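PDB 5Z5M: parahox neighbor from Phaeodactylum tricornutum CCAP 1055/1, which probably catalyses the last two steps from 5-hydroxyisourate to (S)-allantoin, pairing a 5-hydroxyisourate hydrolase with an OHCU decarboxylase in one chain. Local coordinates for residues A19-G24 with S172-S177; C123-I128 with M156-Q161; G181-H186 with F273-P278; T190-P195 with K256-S261; P285-P290 with S294-S299. One frame throughout, in Å; residues are numbered along the deposited sequence.

Contact 1 of 5, residues A19-G24 with S172-S177; sequences ASFLGG and SKIDTS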
# COMPACT_ATOMS: atom_id res chain seq x y z
N ALA A 19 38.38 26.47 -4.06
CA ALA A 19 38.75 25.45 -5.04
C ALA A 19 39.68 24.42 -4.41
O ALA A 19 39.55 23.22 -4.67
CB ALA A 19 39.41 26.10 -6.25
N SER A 20 40.60 24.88 -3.57
CA SER A 20 41.50 23.98 -2.87
C SER A 20 40.73 23.06 -1.92
O SER A 20 41.03 21.87 -1.80
CB SER A 20 42.56 24.78 -2.11
OG SER A 20 43.36 23.93 -1.31
N PHE A 21 39.73 23.63 -1.25
CA PHE A 21 38.93 22.87 -0.30
C PHE A 21 38.14 21.77 -1.00
O PHE A 21 38.04 20.65 -0.49
CB PHE A 21 37.99 23.81 0.46
CG PHE A 21 37.24 23.15 1.58
CD1 PHE A 21 37.81 23.03 2.83
CD2 PHE A 21 35.95 22.68 1.38
CE1 PHE A 21 37.12 22.43 3.87
CE2 PHE A 21 35.26 22.08 2.41
CZ PHE A 21 35.84 21.95 3.66
N LEU A 22 37.61 22.07 -2.18
CA LEU A 22 36.69 21.16 -2.87
C LEU A 22 37.33 20.41 -4.03
O LEU A 22 36.64 19.71 -4.77
CB LEU A 22 35.49 21.95 -3.39
CG LEU A 22 34.64 22.67 -2.35
CD1 LEU A 22 33.64 23.60 -3.03
CD2 LEU A 22 33.93 21.67 -1.45
N GLY A 23 38.64 20.54 -4.20
CA GLY A 23 39.31 19.99 -5.37
C GLY A 23 39.35 18.47 -5.46
O GLY A 23 39.61 17.91 -6.53
N GLY A 24 39.08 17.79 -4.34
CA GLY A 24 39.16 16.34 -4.28
C GLY A 24 37.81 15.66 -4.10
O GLY A 24 37.74 14.43 -3.98
N SER A 172 31.48 14.97 5.03
CA SER A 172 32.53 14.72 6.01
C SER A 172 33.46 15.92 6.18
O SER A 172 34.10 16.08 7.22
CB SER A 172 33.34 13.47 5.64
OG SER A 172 34.12 13.69 4.48
N LYS A 173 33.51 16.77 5.16
CA LYS A 173 34.39 17.94 5.21
C LYS A 173 33.68 19.20 5.71
O LYS A 173 34.32 20.14 6.17
CB LYS A 173 34.98 18.22 3.82
CG LYS A 173 35.97 17.18 3.35
CD LYS A 173 36.41 17.46 1.93
CE LYS A 173 36.90 18.89 1.79
NZ LYS A 173 38.00 19.21 2.75
N ILE A 174 32.35 19.20 5.61
CA ILE A 174 31.57 20.39 5.94
C ILE A 174 30.78 20.22 7.23
O ILE A 174 30.16 19.19 7.46
CB ILE A 174 30.62 20.75 4.78
CG1 ILE A 174 31.41 21.38 3.63
CG2 ILE A 174 29.51 21.69 5.24
CD1 ILE A 174 30.59 21.64 2.38
N ASP A 175 30.82 21.25 8.08
CA ASP A 175 30.05 21.27 9.33
C ASP A 175 28.58 21.55 9.03
O ASP A 175 28.21 22.66 8.67
CB ASP A 175 30.63 22.32 10.28
CG ASP A 175 29.81 22.48 11.56
OD1 ASP A 175 28.97 21.61 11.87
OD2 ASP A 175 30.03 23.49 12.26
N THR A 176 27.74 20.53 9.18
CA THR A 176 26.32 20.66 8.84
C THR A 176 25.45 20.87 10.07
O THR A 176 24.24 20.64 10.01
CB THR A 176 25.81 19.42 8.07
OG1 THR A 176 26.01 18.24 8.86
CG2 THR A 176 26.56 19.26 6.74
N SER A 177 26.04 21.32 11.17
CA SER A 177 25.28 21.50 12.40
C SER A 177 24.24 22.61 12.27
O SER A 177 23.32 22.70 13.08
CB SER A 177 26.22 21.80 13.57
OG SER A 177 26.74 23.11 13.48
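Phe21 and Lys173 approach from opposite directions and meet with the lysine lying over one face of the aromatic ring. NZ stands 3.6 Å from the centroid of the Phe21 ring and only 17° off its normal, a cation-pi contact. The neighbouring CE of Lys173 lies over the same face, 3.8 Å from that centroid, and adds a CH-pi contact. The lysine chain folds at its outer two torsions (chi3 52°, chi4 56°), which turns its end back across the ring. At the rim of Phe21 the partners differ: CZ meets the backbone O of Lys173 at 3.4 Å in the ring plane, while CE2 touches CG1 of Ile174 at 4.1 Å. CE of Lys173 also comes within 3.1 Å of the backbone O of Phe21, close to the C-terminal end of helix 15-22.

With a leucine in place of Phe21, the ammonium group of Lys173 would probably lose its aromatic platform, and a gap would open beside Ile174. The contact fastens the end of helix 151-173 to helix 15-22 in the helical OHCU decarboxylase part of the chain, with Leu10 and Val5 also against the phenylalanine. Its chemistry is mainly that of a cation resting on a pi cloud, probably helped by the Phe21 carbonyl, whose partial negative charge faces the polarised methylene next to the ammonium.

Contact 2 of 5, residues C123-I128 with M156-Q161; sequences CGFPFI and MVALEQ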
# COMPACT_ATOMS: atom_id res chain seq x y z
N CYS A 123 33.51 -3.20 -19.33
CA CYS A 123 32.97 -1.84 -19.18
C CYS A 123 33.94 -0.72 -19.57
O CYS A 123 33.51 0.35 -20.01
CB CYS A 123 32.50 -1.61 -17.74
SG CYS A 123 30.92 -2.38 -17.38
N GLY A 124 35.23 -0.95 -19.39
CA GLY A 124 36.23 0.06 -19.71
C GLY A 124 36.49 1.01 -18.56
O GLY A 124 37.29 1.94 -18.68
N PHE A 125 35.80 0.79 -17.44
CA PHE A 125 36.02 1.57 -16.22
C PHE A 125 35.84 0.65 -15.01
O PHE A 125 35.23 -0.41 -15.13
CB PHE A 125 35.06 2.77 -16.15
CG PHE A 125 33.62 2.42 -16.44
CD1 PHE A 125 33.11 2.54 -17.72
CD2 PHE A 125 32.79 1.98 -15.42
CE1 PHE A 125 31.80 2.22 -17.99
CE2 PHE A 125 31.47 1.66 -15.68
CZ PHE A 125 30.97 1.78 -16.97
N PRO A 126 36.41 1.03 -13.85
CA PRO A 126 36.35 0.13 -12.69
C PRO A 126 34.97 0.03 -12.05
O PRO A 126 34.12 0.90 -12.23
CB PRO A 126 37.36 0.76 -11.71
CG PRO A 126 37.47 2.18 -12.13
CD PRO A 126 37.28 2.19 -13.61
N PHE A 127 34.76 -1.05 -11.30
CA PHE A 127 33.53 -1.23 -10.55
C PHE A 127 33.49 -0.24 -9.41
O PHE A 127 34.39 -0.22 -8.56
CB PHE A 127 33.41 -2.66 -10.03
CG PHE A 127 32.21 -2.90 -9.17
CD1 PHE A 127 30.96 -3.11 -9.74
CD2 PHE A 127 32.32 -2.95 -7.79
CE1 PHE A 127 29.84 -3.35 -8.96
CE2 PHE A 127 31.20 -3.18 -7.00
CZ PHE A 127 29.97 -3.38 -7.59
N ILE A 128 32.46 0.60 -9.39
CA ILE A 128 32.32 1.62 -8.37
C ILE A 128 31.04 1.38 -7.57
O ILE A 128 29.97 1.14 -8.14
CB ILE A 128 32.31 3.03 -8.99
CG1 ILE A 128 33.59 3.25 -9.80
CG2 ILE A 128 32.16 4.10 -7.91
CD1 ILE A 128 33.58 4.52 -10.62
N MET A 156 25.90 4.72 -16.72
CA MET A 156 24.94 5.50 -15.94
C MET A 156 24.99 5.18 -14.45
O MET A 156 24.95 6.07 -13.61
CB MET A 156 23.52 5.25 -16.45
CG MET A 156 23.21 5.97 -17.73
SD MET A 156 23.35 7.74 -17.43
CE MET A 156 22.18 7.95 -16.09
N VAL A 157 25.04 3.89 -14.13
CA VAL A 157 25.08 3.46 -12.74
C VAL A 157 26.36 3.95 -12.06
O VAL A 157 26.32 4.42 -10.93
CB VAL A 157 24.97 1.93 -12.61
CG1 VAL A 157 25.11 1.50 -11.15
CG2 VAL A 157 23.65 1.43 -13.19
N ALA A 158 27.48 3.83 -12.75
CA ALA A 158 28.77 4.24 -12.20
C ALA A 158 28.77 5.74 -11.90
O ALA A 158 29.28 6.17 -10.86
CB ALA A 158 29.90 3.90 -13.16
N LEU A 159 28.21 6.52 -12.81
CA LEU A 159 28.15 7.97 -12.62
C LEU A 159 27.26 8.33 -11.43
O LEU A 159 27.55 9.27 -10.70
CB LEU A 159 27.65 8.66 -13.89
CG LEU A 159 28.63 8.72 -15.07
CD1 LEU A 159 27.93 9.26 -16.31
CD2 LEU A 159 29.85 9.56 -14.73
N GLU A 160 26.18 7.58 -11.24
CA GLU A 160 25.34 7.77 -10.06
C GLU A 160 26.14 7.48 -8.80
O GLU A 160 26.04 8.21 -7.81
CB GLU A 160 24.09 6.88 -10.13
CG GLU A 160 23.06 7.35 -11.15
CD GLU A 160 21.89 6.40 -11.33
OE1 GLU A 160 21.91 5.28 -10.75
OE2 GLU A 160 20.94 6.78 -12.05
N GLN A 161 26.96 6.43 -8.83
CA GLN A 161 27.80 6.07 -7.69
C GLN A 161 28.83 7.16 -7.37
O GLN A 161 29.07 7.45 -6.20
CB GLN A 161 28.49 4.73 -7.93
CG GLN A 161 27.54 3.54 -8.15
CD GLN A 161 26.64 3.23 -6.96
OE1 GLN A 161 27.08 3.21 -5.81
NE2 GLN A 161 25.37 2.98 -7.24
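Phe125 reaches Ala158 because its chi1 of 48° sets CG between the backbone N and the carbonyl carbon, the crowded position. From there CE2 of the ring lies 3.7 Å from CB of Ala158, a slanting approach that is neither clearly face-on nor edge-on. On the other side, chi1 of -60° sets CG of Gln161 against the backbone O of Ile128, 3.4 Å away, and the bend at chi2 then turns the amide away. The Ile128 and Gln161 side chains run alongside one another, pointing opposite ways, and CG2 of the isoleucine rests on CB of the glutamine at 3.7 Å.

The two points of touch lie about one helical turn apart on helix 151-173, Ala158 and Gln161 both facing the extended loop 123-128. Small Ala158 lets the loop come close, its CA only 5.8 Å from that of Ile128. One face of the Phe125 ring is covered from within its own segment by CB of Cys123, 3.8 Å above the ring centre. The chain can double back in this way because Gly124, with positive phi, ends helix 106-123. Leu69 and Leu72 of helix 65-73 also touch the phenylalanine, placing it in the core of the OHCU decarboxylase helices.

Across the contact itself the chemistry is apolar, and the buried polar groups find their partners outside the two segments: OE1 of Gln161 accepts from the backbone N of Ala130, and the carbonyl of Ile128 from Arg146. The glutamine thus joins helix to loop twice, through its methylenes and its amide, which probably limits how it can turn.

Contact 3 of 5, residues G181-H186 with F273-P278; sequences GFLTCH and FGIDNP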
# COMPACT_ATOMS: atom_id res chain seq x y z
N GLY A 181 17.01 20.77 8.20
CA GLY A 181 16.07 19.73 7.86
C GLY A 181 15.38 19.22 9.11
O GLY A 181 15.77 19.58 10.23
N PHE A 182 14.35 18.40 8.95
CA PHE A 182 13.65 17.85 10.10
C PHE A 182 12.85 16.61 9.73
O PHE A 182 12.63 16.31 8.55
CB PHE A 182 12.72 18.90 10.74
CG PHE A 182 11.65 19.44 9.81
CD1 PHE A 182 11.93 20.43 8.89
CD2 PHE A 182 10.34 18.97 9.90
CE1 PHE A 182 10.95 20.93 8.05
CE2 PHE A 182 9.35 19.46 9.06
CZ PHE A 182 9.66 20.45 8.14
N LEU A 183 12.41 15.90 10.76
CA LEU A 183 11.72 14.61 10.62
C LEU A 183 10.34 14.67 11.26
O LEU A 183 10.20 15.02 12.43
CB LEU A 183 12.55 13.50 11.26
CG LEU A 183 11.97 12.08 11.29
CD1 LEU A 183 11.81 11.50 9.88
CD2 LEU A 183 12.85 11.17 12.13
N THR A 184 9.32 14.36 10.47
CA THR A 184 7.96 14.30 10.98
C THR A 184 7.35 12.92 10.75
O THR A 184 7.88 12.11 9.99
CB THR A 184 7.05 15.35 10.32
OG1 THR A 184 7.06 15.17 8.90
CG2 THR A 184 7.52 16.77 10.66
N CYS A 185 6.21 12.69 11.40
CA CYS A 185 5.52 11.42 11.31
C CYS A 185 4.01 11.65 11.35
O CYS A 185 3.52 12.61 11.93
CB CYS A 185 5.94 10.51 12.46
SG CYS A 185 5.37 8.81 12.29
N HIS A 186 3.29 10.75 10.70
CA HIS A 186 1.83 10.75 10.69
C HIS A 186 1.38 9.30 10.73
O HIS A 186 1.97 8.45 10.07
CB HIS A 186 1.30 11.48 9.45
CG HIS A 186 -0.18 11.43 9.30
ND1 HIS A 186 -1.04 12.10 10.14
CD2 HIS A 186 -0.96 10.80 8.39
CE1 HIS A 186 -2.29 11.88 9.76
NE2 HIS A 186 -2.27 11.09 8.70
N PHE A 273 14.76 2.90 8.81
CA PHE A 273 14.97 3.78 7.66
C PHE A 273 16.23 4.65 7.77
O PHE A 273 16.76 4.88 8.87
CB PHE A 273 13.75 4.68 7.46
CG PHE A 273 13.57 5.73 8.54
CD1 PHE A 273 12.98 5.40 9.74
CD2 PHE A 273 14.01 7.02 8.33
CE1 PHE A 273 12.81 6.36 10.73
CE2 PHE A 273 13.85 7.99 9.32
CZ PHE A 273 13.25 7.65 10.52
N GLY A 274 16.70 5.13 6.63
CA GLY A 274 17.90 5.94 6.58
C GLY A 274 17.60 7.38 6.22
O GLY A 274 16.68 7.65 5.44
N ILE A 275 18.36 8.29 6.81
CA ILE A 275 18.32 9.71 6.46
C ILE A 275 19.63 10.08 5.75
O ILE A 275 20.71 9.88 6.29
CB ILE A 275 18.11 10.60 7.69
CG1 ILE A 275 16.69 10.40 8.24
CG2 ILE A 275 18.34 12.09 7.33
CD1 ILE A 275 16.49 10.97 9.62
N ASP A 276 19.52 10.63 4.55
CA ASP A 276 20.70 10.86 3.72
C ASP A 276 21.09 12.34 3.58
O ASP A 276 22.21 12.65 3.21
CB ASP A 276 20.49 10.25 2.33
CG ASP A 276 21.72 10.35 1.45
OD1 ASP A 276 22.75 9.73 1.80
OD2 ASP A 276 21.67 11.05 0.42
N ASN A 277 20.16 13.24 3.88
CA ASN A 277 20.40 14.67 3.63
C ASN A 277 19.85 15.55 4.76
O ASN A 277 18.63 15.68 4.91
CB ASN A 277 19.79 15.08 2.28
CG ASN A 277 20.09 16.53 1.90
OD1 ASN A 277 20.49 17.34 2.74
ND2 ASN A 277 19.91 16.86 0.63
N PRO A 278 20.74 16.18 5.53
CA PRO A 278 20.36 16.96 6.71
C PRO A 278 19.61 18.26 6.38
O PRO A 278 19.08 18.88 7.31
CB PRO A 278 21.71 17.26 7.38
CG PRO A 278 22.71 17.17 6.28
CD PRO A 278 22.20 16.16 5.31
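Leu183 places both its methyls at the end of the Phe273 ring. CD2 lies at the ring edge, close to its plane and 3.9 Å from CZ, while CD1 is 4.1 Å from CE2 of the same phenylalanine. The Leu183 CD2 methyl also reaches CD1 of Ile275, more loosely, at 4.4 Å. A chi1 of 177° sends the leucine branch across to these partners, and it meets Phe273 from the opposite direction.

At the other end of the contact the backbone takes over. The N of Gly181 gives a weak hydrogen bond to O of Pro278, 2.9 Å long but bent to 130° at the hydrogen. A side chain at Gly181 would run into that same carbonyl, so this close approach probably requires a glycine.

Further out, Trp245 stacks on Phe273 and also touches Leu183, and Val284 contacts both. Strand 182-189 belongs to the mixed sheet and strand 268-275 to the antiparallel one, so the leucine bridges the interior of the transthyretin-type beta sandwich. Phe265 of the third subunit packs on Phe273 as well.

Apolar contact therefore holds the two sheets together here, while the weak, bent bond at Gly181 probably contributes little beside that packing.

Contact 4 of 5, residues T190-P195 with K256-S261; sequences TGNGCP and KGTFTS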
# COMPACT_ATOMS: atom_id res chain seq x y z
N THR A 190 -6.12 2.76 8.57
CA THR A 190 -6.81 2.51 7.31
C THR A 190 -8.01 1.58 7.48
O THR A 190 -8.81 1.40 6.56
CB THR A 190 -5.86 1.91 6.25
OG1 THR A 190 -5.28 0.70 6.75
CG2 THR A 190 -4.76 2.90 5.93
N GLY A 191 -8.13 0.97 8.66
CA GLY A 191 -9.27 0.12 8.95
C GLY A 191 -10.49 0.96 9.30
O GLY A 191 -11.62 0.57 9.00
N ASN A 192 -10.25 2.12 9.90
CA ASN A 192 -11.32 3.01 10.34
C ASN A 192 -11.38 4.33 9.58
O ASN A 192 -12.35 5.07 9.70
CB ASN A 192 -11.17 3.28 11.84
CG ASN A 192 -11.36 2.03 12.67
OD1 ASN A 192 -12.22 1.20 12.38
ND2 ASN A 192 -10.54 1.88 13.71
N GLY A 193 -10.34 4.63 8.81
CA GLY A 193 -10.33 5.83 7.98
C GLY A 193 -10.13 7.13 8.73
O GLY A 193 -10.64 8.18 8.33
N CYS A 194 -9.36 7.06 9.81
CA CYS A 194 -9.15 8.21 10.68
C CYS A 194 -7.69 8.30 11.09
O CYS A 194 -6.99 7.29 11.08
CB CYS A 194 -10.04 8.10 11.92
SG CYS A 194 -9.69 6.64 12.96
N PRO A 195 -7.23 9.50 11.46
CA PRO A 195 -5.91 9.59 12.10
C PRO A 195 -5.88 8.73 13.35
O PRO A 195 -6.92 8.58 14.00
CB PRO A 195 -5.79 11.08 12.45
CG PRO A 195 -6.76 11.77 11.57
CD PRO A 195 -7.89 10.81 11.38
N LYS A 256 -9.53 1.10 20.83
CA LYS A 256 -10.69 1.25 19.97
C LYS A 256 -11.64 0.06 20.09
O LYS A 256 -12.76 0.09 19.58
CB LYS A 256 -10.25 1.40 18.51
CG LYS A 256 -9.47 2.68 18.23
CD LYS A 256 -10.28 3.64 17.39
CE LYS A 256 -9.81 5.06 17.58
NZ LYS A 256 -10.49 6.00 16.64
N GLY A 257 -11.18 -0.98 20.77
CA GLY A 257 -11.93 -2.22 20.82
C GLY A 257 -11.91 -2.94 19.48
O GLY A 257 -12.73 -3.83 19.23
N THR A 258 -10.98 -2.56 18.61
CA THR A 258 -10.86 -3.20 17.29
C THR A 258 -10.48 -4.67 17.45
O THR A 258 -9.62 -5.02 18.26
CB THR A 258 -9.80 -2.48 16.41
OG1 THR A 258 -10.10 -1.08 16.34
CG2 THR A 258 -9.79 -3.05 14.99
N PHE A 259 -11.15 -5.53 16.69
CA PHE A 259 -10.84 -6.95 16.79
C PHE A 259 -9.42 -7.24 16.33
O PHE A 259 -9.01 -6.83 15.24
CB PHE A 259 -11.81 -7.81 15.99
CG PHE A 259 -11.48 -9.27 16.04
CD1 PHE A 259 -11.77 -10.01 17.18
CD2 PHE A 259 -10.86 -9.90 14.98
CE1 PHE A 259 -11.46 -11.36 17.25
CE2 PHE A 259 -10.55 -11.25 15.04
CZ PHE A 259 -10.85 -11.98 16.18
N THR A 260 -8.68 -7.91 17.20
CA THR A 260 -7.36 -8.44 16.87
C THR A 260 -7.29 -9.88 17.37
O THR A 260 -8.07 -10.28 18.24
CB THR A 260 -6.23 -7.60 17.50
OG1 THR A 260 -6.44 -7.48 18.91
CG2 THR A 260 -6.18 -6.20 16.89
N SER A 261 -6.38 -10.67 16.82
CA SER A 261 -6.19 -12.04 17.28
C SER A 261 -5.59 -12.05 18.68
O SER A 261 -4.93 -11.09 19.09
CB SER A 261 -5.29 -12.81 16.31
OG SER A 261 -5.88 -12.89 15.02
O HOH W 1 -8.04 7.46 16.74
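Asn192 carries the flat group of this contact, a carboxamide that meets the other segment with its nitrogen corner. ND2 lies 4.1 Å from CD of Lys256 and 4.0 Å from OG1 of Thr258, and each of these side chains lies alongside the asparagine and points the opposite way to it. These are loose contacts; the firm hold on the amide comes from Asp189, whose OD2 takes a hydrogen bond from ND2.

Beyond the asparagine, the lysine runs on to Cys194. Bent at chi2 (-110°) and extended after it, the chain brings NZ within 3.8 Å of SG. A water then completes the link: it accepts from NZ of Lys256 at 2.9 Å and donates to the backbone O of Pro195 at 3.2 Å.

Two glycine-dependent turns set up the two sides. Gly193 and Cys194 together face Asp189 in a G1 beta bulge, while Gly257 is the C' residue of a Schellman motif that closes helix 249-256 and releases the chain toward Thr258. In the transthyretin-type domain, the contact thus joins the turn after strand 182-189 to the exit from that helix.

With few close touches and a water between cation and carbonyl, the contact is probably a soft one, in which the solvated lysine can adapt.

Contact 5 of 5, residues P285-P290 with S294-S299; sequences PLLVSP and STYRGS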
# COMPACT_ATOMS: atom_id res chain seq x y z
N PRO A 285 5.71 8.35 7.51
CA PRO A 285 4.44 8.00 8.15
C PRO A 285 4.19 6.49 8.23
O PRO A 285 4.95 5.69 7.68
CB PRO A 285 3.41 8.66 7.23
CG PRO A 285 4.02 8.53 5.88
CD PRO A 285 5.52 8.62 6.06
N LEU A 286 3.11 6.13 8.91
CA LEU A 286 2.65 4.75 8.97
C LEU A 286 1.17 4.67 8.55
O LEU A 286 0.32 5.36 9.12
CB LEU A 286 2.83 4.18 10.39
CG LEU A 286 2.35 2.75 10.63
CD1 LEU A 286 3.24 1.76 9.88
CD2 LEU A 286 2.28 2.42 12.11
N LEU A 287 0.88 3.83 7.56
CA LEU A 287 -0.49 3.48 7.21
C LEU A 287 -0.76 2.11 7.82
O LEU A 287 -0.04 1.18 7.51
CB LEU A 287 -0.69 3.44 5.69
CG LEU A 287 -0.84 4.74 4.89
CD1 LEU A 287 0.37 5.66 5.04
CD2 LEU A 287 -1.09 4.42 3.42
N VAL A 288 -1.76 1.98 8.68
CA VAL A 288 -1.88 0.71 9.40
C VAL A 288 -3.32 0.25 9.69
O VAL A 288 -4.21 1.06 9.93
CB VAL A 288 -1.10 0.79 10.74
CG1 VAL A 288 -1.68 1.89 11.65
CG2 VAL A 288 -1.08 -0.55 11.45
N SER A 289 -3.54 -1.06 9.61
CA SER A 289 -4.74 -1.71 10.11
C SER A 289 -4.24 -2.87 10.98
O SER A 289 -3.03 -3.09 11.06
CB SER A 289 -5.64 -2.19 8.97
OG SER A 289 -5.14 -3.38 8.36
N PRO A 290 -5.14 -3.61 11.65
CA PRO A 290 -4.60 -4.76 12.38
C PRO A 290 -3.96 -5.83 11.48
O PRO A 290 -3.26 -6.71 11.99
CB PRO A 290 -5.83 -5.34 13.09
CG PRO A 290 -6.74 -4.18 13.25
CD PRO A 290 -6.54 -3.35 12.01
N SER A 294 1.93 -0.06 5.78
CA SER A 294 2.79 0.44 4.72
C SER A 294 3.42 1.77 5.12
O SER A 294 2.95 2.46 6.03
CB SER A 294 2.01 0.60 3.41
OG SER A 294 0.94 1.50 3.57
N THR A 295 4.49 2.13 4.42
CA THR A 295 5.15 3.39 4.65
C THR A 295 5.82 3.81 3.35
O THR A 295 5.89 3.04 2.39
CB THR A 295 6.19 3.30 5.77
OG1 THR A 295 6.77 4.58 6.00
CG2 THR A 295 7.29 2.33 5.38
N TYR A 296 6.31 5.04 3.34
CA TYR A 296 7.00 5.58 2.18
C TYR A 296 7.86 6.77 2.59
O TYR A 296 7.69 7.33 3.67
CB TYR A 296 6.00 6.01 1.11
CG TYR A 296 4.98 7.03 1.58
CD1 TYR A 296 5.24 8.39 1.49
CD2 TYR A 296 3.76 6.64 2.12
CE1 TYR A 296 4.32 9.33 1.91
CE2 TYR A 296 2.83 7.57 2.54
CZ TYR A 296 3.12 8.92 2.44
OH TYR A 296 2.20 9.85 2.86
N ARG A 297 8.78 7.17 1.71
CA ARG A 297 9.58 8.37 1.92
C ARG A 297 8.79 9.60 1.47
O ARG A 297 8.66 9.87 0.28
CB ARG A 297 10.91 8.25 1.15
CG ARG A 297 12.01 9.27 1.54
CD ARG A 297 11.78 10.65 0.94
NE ARG A 297 12.97 11.49 0.96
CZ ARG A 297 12.98 12.77 1.30
NH1 ARG A 297 14.12 13.46 1.28
NH2 ARG A 297 11.86 13.38 1.67
N GLY A 298 8.25 10.34 2.44
CA GLY A 298 7.49 11.54 2.12
C GLY A 298 8.28 12.82 2.33
O GLY A 298 9.43 12.80 2.74
N SER A 299 7.63 13.94 2.03
CA SER A 299 8.26 15.25 2.16
C SER A 299 7.21 16.32 2.48
O SER A 299 6.01 16.04 2.48
CB SER A 299 9.02 15.63 0.89
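Thr295 and Pro285 share a short hydrogen bond: the hydroxyl OG1 donates to the proline O over 2.7 Å, nearly along the C=O axis (163° at the oxygen). The threonine hydroxyl is set for this by a chi1 of -177°, which swings it away from its own backbone N and toward the facing strand. Next to it, Leu287 and Ser294 form an antiparallel hydrogen-bonded pair. N of Leu287 donates to O of Ser294 at 2.9 Å and almost straight (173°), and N of Ser294 returns a bond of 2.9 Å to O of Leu287. Losing the threonine hydroxyl to an alanine here is likely to leave the Pro285 carbonyl without this mate, loosening the hairpin beyond the Leu287 pair.

Strands 281-289 and 292-296 make the last hairpin of the transthyretin-type fold, and the chain ends in Tyr-Arg-Gly-Ser, the C-terminal signature of 5-hydroxyisourate hydrolases. In the assembly, Ser294, Thr295 and Tyr296 pair antiparallel with a strand of the third subunit, which continues the sheet across the interface.

The packing gathers round Tyr296. CG of Pro285 sits over one face of its ring, offset toward the rim, 3.9 Å from the centroid in a CH-pi contact and 3.6 Å from CZ. At the ring edge CD1 of Leu287 meets CE2 at 4.0 Å, and both side chains cross the tyrosine at about a right angle. On the same face of the sheet, OG of Ser294 lies 3.3 Å from CB of Leu287, and Tyr296 of the fourth subunit packs against that leucine.

The five contacts divide between two parts of one chain. Contacts 1 and 2 share helix 151-173, with contact 2 nested inside the loop that contact 1 closes and their centres 24 Å apart. Contacts 3, 4 and 5 belong to the transthyretin-type domain and all reach its mixed sheet; contact 4 is nested within contact 3, and contact 5 follows both. Contact 5 lies 14 Å from contact 3 and 15 Å from contact 4, centre to centre, and touches each. Contacts 1 and 4, with centres 50 Å apart, lie on opposite sides of the chain's centre. Thr176 packs against Pro278, so the link after helix 151-173 rests on the transthyretin-type domain that follows.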